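Local coordinates for probable antibiotics synthesis protein (Thermus thermophilus, PDB 1V70) that is of unknown function but has a cupin fold, probably binds a metal ion and may take part in antibiotic synthesis, at residues R27-A40 / V87-T101. Residues are numbered along the deposited sequence; the frame is centred on the assembly and turned at random. Where two conformers were deposited one is given.
Sequences RMLYDLYALLPGQA and VRNESASPALLLVVT
Y33 lays one face of its ring over the CG2 methyl of V99. The methyl sits 3.5 Å from the ring centroid and only 12° off the ring normal, a CH-pi contact. CG2 is the branch anti to the carbonyl carbon of V99. The hydroxyl of Y33 is hydrogen-bonded to Q41. L35 is on the same face of the sheet, and its CD1 meets CD1 of L97 while its CD2 leans on CG1 of V87. On the opposite face, Y30 and L98 meet obliquely. CD1 of L98 lies 3.5 Å from CE2 of Y30, and CG2 of V100 meets CD1 and CE1, also obliquely. At this end the face meets the second subunit: Y30 packs on its Y54 and V100 on its V100. Strands 28-35 and 95-101 are antiparallel neighbours in one of the two sheets of the cupin beta-barrel, joined by eight backbone hydrogen bonds from L29-T101 to L35-A95. Strands 40-44 and 85-88 belong to the other sheet, so both segments pass from one sheet to the other here. N89 ties the two crossings together. Its CG is anti to the backbone N (chi1 -176°), which places ND2 beside L35 O. There ND2 donates to L35 O at 2.9 Å, from above the carbonyl plane, and also to S93 O. OD1 accepts from N of S91, an Asx turn, and from its OG, so four bonds fix the rotation of the amide. The backbone of N89 holds the type II turn L36-Q39: G38 N donates to N89 O at 2.8 Å, and N89 N donates almost straight to Q39 O. At the far end, a water bridges D31 OD2 and T101 OG1, 2.7 Å from the latter.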
loop_
_atom_site.group_PDB
_atom_site.type_symbol
_atom_site.label_atom_id
_atom_site.label_comp_id
_atom_site.label_asym_id
_atom_site.label_seq_id
_atom_site.Cartn_x
_atom_site.Cartn_y
_atom_site.Cartn_z
ATOM N N ARG A 27 -8.132 -10.633 6.611
ATOM C CA ARG A 27 -7.397 -10.768 5.366
ATOM C C ARG A 27 -6.151 -9.900 5.243
ATOM O O ARG A 27 -5.245 -10.237 4.488
ATOM C CB ARG A 27 -8.331 -10.519 4.180
ATOM C CG ARG A 27 -9.216 -11.718 3.861
ATOM C CD ARG A 27 -10.287 -11.373 2.846
ATOM N NE ARG A 27 -11.377 -10.617 3.452
ATOM C CZ ARG A 27 -12.209 -11.110 4.364
ATOM N NH1 ARG A 27 -12.078 -12.364 4.776
ATOM N NH2 ARG A 27 -13.172 -10.350 4.866
ATOM N N MET A 28 -6.091 -8.791 5.970
ATOM C CA MET A 28 -4.903 -7.945 5.883
ATOM C C MET A 28 -4.826 -6.837 6.914
ATOM O O MET A 28 -5.834 -6.407 7.475
ATOM C CB MET A 28 -4.795 -7.294 4.496
ATOM C CG MET A 28 -5.694 -6.064 4.312
ATOM S SD MET A 28 -5.289 -4.991 2.884
ATOM C CE MET A 28 -6.358 -5.691 1.638
ATOM N N LEU A 29 -3.599 -6.392 7.155
ATOM C CA LEU A 29 -3.330 -5.280 8.047
ATOM C C LEU A 29 -2.813 -4.201 7.106
ATOM O O LEU A 29 -1.945 -4.460 6.272
ATOM C CB LEU A 29 -2.249 -5.624 9.072
ATOM C CG LEU A 29 -2.600 -6.646 10.154
ATOM C CD1 LEU A 29 -1.427 -6.768 11.111
ATOM C CD2 LEU A 29 -3.855 -6.212 10.902
ATOM N N TYR A 30 -3.373 -3.005 7.218
ATOM C CA TYR A 30 -2.977 -1.879 6.378
ATOM C C TYR A 30 -2.603 -0.820 7.404
ATOM O O TYR A 30 -3.476 -0.182 7.999
ATOM C CB TYR A 30 -4.171 -1.436 5.528
ATOM C CG TYR A 30 -3.821 -0.610 4.310
ATOM C CD1 TYR A 30 -3.509 -1.216 3.088
ATOM C CD2 TYR A 30 -3.833 0.779 4.370
ATOM C CE1 TYR A 30 -3.223 -0.445 1.954
ATOM C CE2 TYR A 30 -3.551 1.553 3.252
ATOM C CZ TYR A 30 -3.252 0.937 2.046
ATOM O OH TYR A 30 -3.009 1.721 0.941
ATOM N N ASP A 31 -1.300 -0.652 7.619
ATOM C CA ASP A 31 -0.793 0.269 8.632
ATOM C C ASP A 31 0.199 1.302 8.144
ATOM O O ASP A 31 0.738 1.213 7.043
ATOM C CB ASP A 31 -0.056 -0.509 9.732
ATOM C CG ASP A 31 -0.864 -1.642 10.308
ATOM O OD1 ASP A 31 -2.038 -1.417 10.646
ATOM O OD2 ASP A 31 -0.312 -2.758 10.440
ATOM N N LEU A 32 0.443 2.281 9.007
ATOM C CA LEU A 32 1.455 3.290 8.766
ATOM C C LEU A 32 2.475 3.054 9.876
ATOM O O LEU A 32 2.096 2.826 11.028
ATOM C CB LEU A 32 0.904 4.710 8.923
ATOM C CG LEU A 32 -0.039 5.285 7.872
ATOM C CD1 LEU A 32 -0.422 6.703 8.282
ATOM C CD2 LEU A 32 0.634 5.288 6.505
ATOM N N TYR A 33 3.756 3.060 9.533
ATOM C CA TYR A 33 4.804 2.922 10.543
ATOM C C TYR A 33 5.502 4.272 10.539
ATOM O O TYR A 33 5.919 4.752 9.486
ATOM C CB TYR A 33 5.833 1.850 10.178
ATOM C CG TYR A 33 5.427 0.410 10.402
ATOM C CD1 TYR A 33 6.382 -0.602 10.319
ATOM C CD2 TYR A 33 4.100 0.045 10.657
ATOM C CE1 TYR A 33 6.038 -1.942 10.477
ATOM C CE2 TYR A 33 3.742 -1.302 10.818
ATOM C CZ TYR A 33 4.721 -2.286 10.724
ATOM O OH TYR A 33 4.393 -3.618 10.858
ATOM N N ALA A 34 5.616 4.892 11.707
ATOM C CA ALA A 34 6.271 6.188 11.826
ATOM C C ALA A 34 7.509 5.988 12.684
ATOM O O ALA A 34 7.410 5.648 13.867
ATOM C CB ALA A 34 5.327 7.201 12.470
ATOM N N LEU A 35 8.672 6.197 12.076
ATOM C CA LEU A 35 9.944 6.001 12.758
ATOM C C LEU A 35 10.775 7.261 12.920
ATOM O O LEU A 35 11.120 7.923 11.944
ATOM C CB LEU A 35 10.803 4.972 12.009
ATOM C CG LEU A 35 10.300 3.544 11.788
ATOM C CD1 LEU A 35 9.289 3.508 10.652
ATOM C CD2 LEU A 35 11.488 2.651 11.447
ATOM N N LEU A 36 11.085 7.600 14.165
ATOM C CA LEU A 36 11.943 8.743 14.428
ATOM C C LEU A 36 13.355 8.183 14.248
ATOM O O LEU A 36 13.546 6.963 14.235
ATOM C CB LEU A 36 11.757 9.239 15.866
ATOM C CG LEU A 36 10.408 9.882 16.208
ATOM C CD1 LEU A 36 10.345 10.185 17.700
ATOM C CD2 LEU A 36 10.224 11.154 15.395
ATOM N N PRO A 37 14.358 9.057 14.085
ATOM C CA PRO A 37 15.731 8.577 13.915
ATOM C C PRO A 37 16.118 7.606 15.030
ATOM O O PRO A 37 15.882 7.879 16.207
ATOM C CB PRO A 37 16.546 9.864 13.962
ATOM C CG PRO A 37 15.637 10.846 13.317
ATOM C CD PRO A 37 14.291 10.521 13.935
ATOM N N GLY A 38 16.695 6.469 14.652
ATOM C CA GLY A 38 17.110 5.483 15.632
ATOM C C GLY A 38 16.072 4.428 15.966
ATOM O O GLY A 38 16.392 3.410 16.581
ATOM N N GLN A 39 14.823 4.655 15.571
ATOM C CA GLN A 39 13.775 3.689 15.861
ATOM C C GLN A 39 13.744 2.584 14.815
ATOM O O GLN A 39 14.325 2.719 13.731
ATOM C CB GLN A 39 12.420 4.391 15.960
ATOM C CG GLN A 39 12.389 5.428 17.074
ATOM C CD GLN A 39 10.998 5.939 17.362
ATOM O OE1 GLN A 39 10.193 6.127 16.451
ATOM N NE2 GLN A 39 10.711 6.188 18.636
ATOM N N ALA A 40 13.067 1.490 15.139
ATOM C CA ALA A 40 13.018 0.365 14.224
ATOM C C ALA A 40 11.977 -0.676 14.584
ATOM O O ALA A 40 11.438 -0.688 15.694
ATOM C CB ALA A 40 14.395 -0.305 14.186
ATOM N N VAL A 87 12.930 -3.226 9.803
ATOM C CA VAL A 87 13.238 -1.932 9.212
ATOM C C VAL A 87 13.799 -1.020 10.292
ATOM O O VAL A 87 13.337 -1.041 11.434
ATOM C CB VAL A 87 11.981 -1.286 8.551
ATOM C CG1 VAL A 87 10.910 -1.004 9.594
ATOM C CG2 VAL A 87 12.371 -0.020 7.829
ATOM N N ARG A 88 14.811 -0.237 9.934
ATOM C CA ARG A 88 15.509 0.647 10.865
ATOM C C ARG A 88 15.648 2.047 10.275
ATOM O O ARG A 88 15.977 2.224 9.109
ATOM C CB ARG A 88 16.909 0.096 11.148
ATOM C CG ARG A 88 16.932 -1.385 11.507
ATOM C CD ARG A 88 18.315 -1.841 11.986
ATOM N NE ARG A 88 19.381 -1.242 11.176
ATOM C CZ ARG A 88 19.928 -1.995 10.197
ATOM N NH1 ARG A 88 19.461 -3.208 9.952
ATOM N NH2 ARG A 88 20.961 -1.508 9.493
ATOM N N ASN A 89 15.440 3.083 11.078
ATOM C CA ASN A 89 15.659 4.431 10.592
ATOM C C ASN A 89 17.054 4.832 11.057
ATOM O O ASN A 89 17.254 5.174 12.224
ATOM C CB ASN A 89 14.628 5.410 11.160
ATOM C CG ASN A 89 14.782 6.800 10.583
ATOM O OD1 ASN A 89 15.801 7.111 9.964
ATOM N ND2 ASN A 89 13.780 7.650 10.787
ATOM N N GLU A 90 18.018 4.761 10.145
ATOM C CA GLU A 90 19.398 5.116 10.469
ATOM C C GLU A 90 19.738 6.518 9.968
ATOM O O GLU A 90 20.893 6.921 9.952
ATOM C CB GLU A 90 20.361 4.107 9.816
ATOM C CG GLU A 90 20.244 2.676 10.376
ATOM C CD GLU A 90 20.592 2.622 11.852
ATOM O OE1 GLU A 90 21.180 3.567 12.364
ATOM O OE2 GLU A 90 20.279 1.615 12.478
ATOM N N SER A 91 18.718 7.270 9.564
ATOM C CA SER A 91 18.915 8.629 9.073
ATOM C C SER A 91 18.768 9.626 10.214
ATOM O O SER A 91 18.557 9.241 11.363
ATOM C CB SER A 91 17.891 8.962 7.987
ATOM O OG SER A 91 16.618 9.234 8.555
ATOM N N ALA A 92 18.875 10.911 9.888
ATOM C CA ALA A 92 18.751 11.965 10.889
ATOM C C ALA A 92 17.392 12.656 10.804
ATOM O O ALA A 92 17.193 13.724 11.384
ATOM C CB ALA A 92 19.871 12.985 10.706
ATOM N N SER A 93 16.457 12.041 10.084
ATOM C CA SER A 93 15.119 12.602 9.924
ATOM C C SER A 93 14.055 11.523 10.092
ATOM O O SER A 93 14.342 10.332 9.974
ATOM C CB SER A 93 14.975 13.235 8.537
ATOM O OG SER A 93 15.918 14.273 8.346
ATOM N N PRO A 94 12.808 11.929 10.377
ATOM C CA PRO A 94 11.744 10.937 10.544
ATOM C C PRO A 94 11.445 10.220 9.229
ATOM O O PRO A 94 11.805 10.695 8.149
ATOM C CB PRO A 94 10.555 11.778 11.012
ATOM C CG PRO A 94 11.208 12.943 11.708
ATOM C CD PRO A 94 12.339 13.270 10.766
ATOM N N ALA A 95 10.793 9.069 9.329
ATOM C CA ALA A 95 10.412 8.296 8.157
ATOM C C ALA A 95 9.003 7.768 8.380
ATOM O O ALA A 95 8.618 7.458 9.512
ATOM C CB ALA A 95 11.384 7.136 7.939
ATOM N N LEU A 96 8.236 7.684 7.299
ATOM C CA LEU A 96 6.865 7.189 7.344
ATOM C C LEU A 96 6.709 6.120 6.273
ATOM O O LEU A 96 7.046 6.345 5.113
ATOM C CB LEU A 96 5.867 8.317 7.069
ATOM C CG LEU A 96 4.396 7.982 7.328
ATOM C CD1 LEU A 96 4.192 7.670 8.806
ATOM C CD2 LEU A 96 3.527 9.155 6.913
ATOM N N LEU A 97 6.183 4.966 6.670
ATOM C CA LEU A 97 5.993 3.854 5.748
ATOM C C LEU A 97 4.552 3.388 5.723
ATOM O O LEU A 97 3.850 3.479 6.728
ATOM C CB LEU A 97 6.847 2.657 6.178
ATOM C CG LEU A 97 8.301 2.912 6.566
ATOM C CD1 LEU A 97 8.918 1.621 7.079
ATOM C CD2 LEU A 97 9.062 3.456 5.370
ATOM N N LEU A 98 4.123 2.904 4.563
ATOM C CA LEU A 98 2.804 2.314 4.398
ATOM C C LEU A 98 3.183 0.832 4.405
ATOM O O LEU A 98 3.983 0.381 3.571
ATOM C CB LEU A 98 2.183 2.718 3.062
ATOM C CG LEU A 98 0.832 2.076 2.729
ATOM C CD1 LEU A 98 -0.176 2.350 3.833
ATOM C CD2 LEU A 98 0.333 2.624 1.404
ATOM N N VAL A 99 2.635 0.086 5.358
ATOM C CA VAL A 99 2.968 -1.324 5.517
ATOM C C VAL A 99 1.742 -2.214 5.435
ATOM O O VAL A 99 0.759 -2.000 6.150
ATOM C CB VAL A 99 3.665 -1.557 6.880
ATOM C CG1 VAL A 99 4.207 -2.976 6.966
ATOM C CG2 VAL A 99 4.778 -0.539 7.075
ATOM N N VAL A 100 1.809 -3.217 4.567
ATOM C CA VAL A 100 0.703 -4.146 4.388
ATOM C C VAL A 100 1.148 -5.558 4.737
ATOM O O VAL A 100 2.192 -6.023 4.276
ATOM C CB VAL A 100 0.196 -4.137 2.929
ATOM C CG1 VAL A 100 -0.984 -5.093 2.780
ATOM C CG2 VAL A 100 -0.210 -2.730 2.523
ATOM N N THR A 101 0.351 -6.232 5.560
ATOM C CA THR A 101 0.641 -7.600 5.975
ATOM C C THR A 101 -0.589 -8.438 5.654
ATOM O O THR A 101 -1.709 -8.057 5.996
ATOM C CB THR A 101 0.916 -7.681 7.488
ATOM O OG1 THR A 101 1.934 -6.738 7.843
ATOM C CG2 THR A 101 1.377 -9.083 7.869
HETATM O O HOH W 1 1.012 -4.185 8.108
HETATM O O HOH W 2 17.599 2.111 14.305
#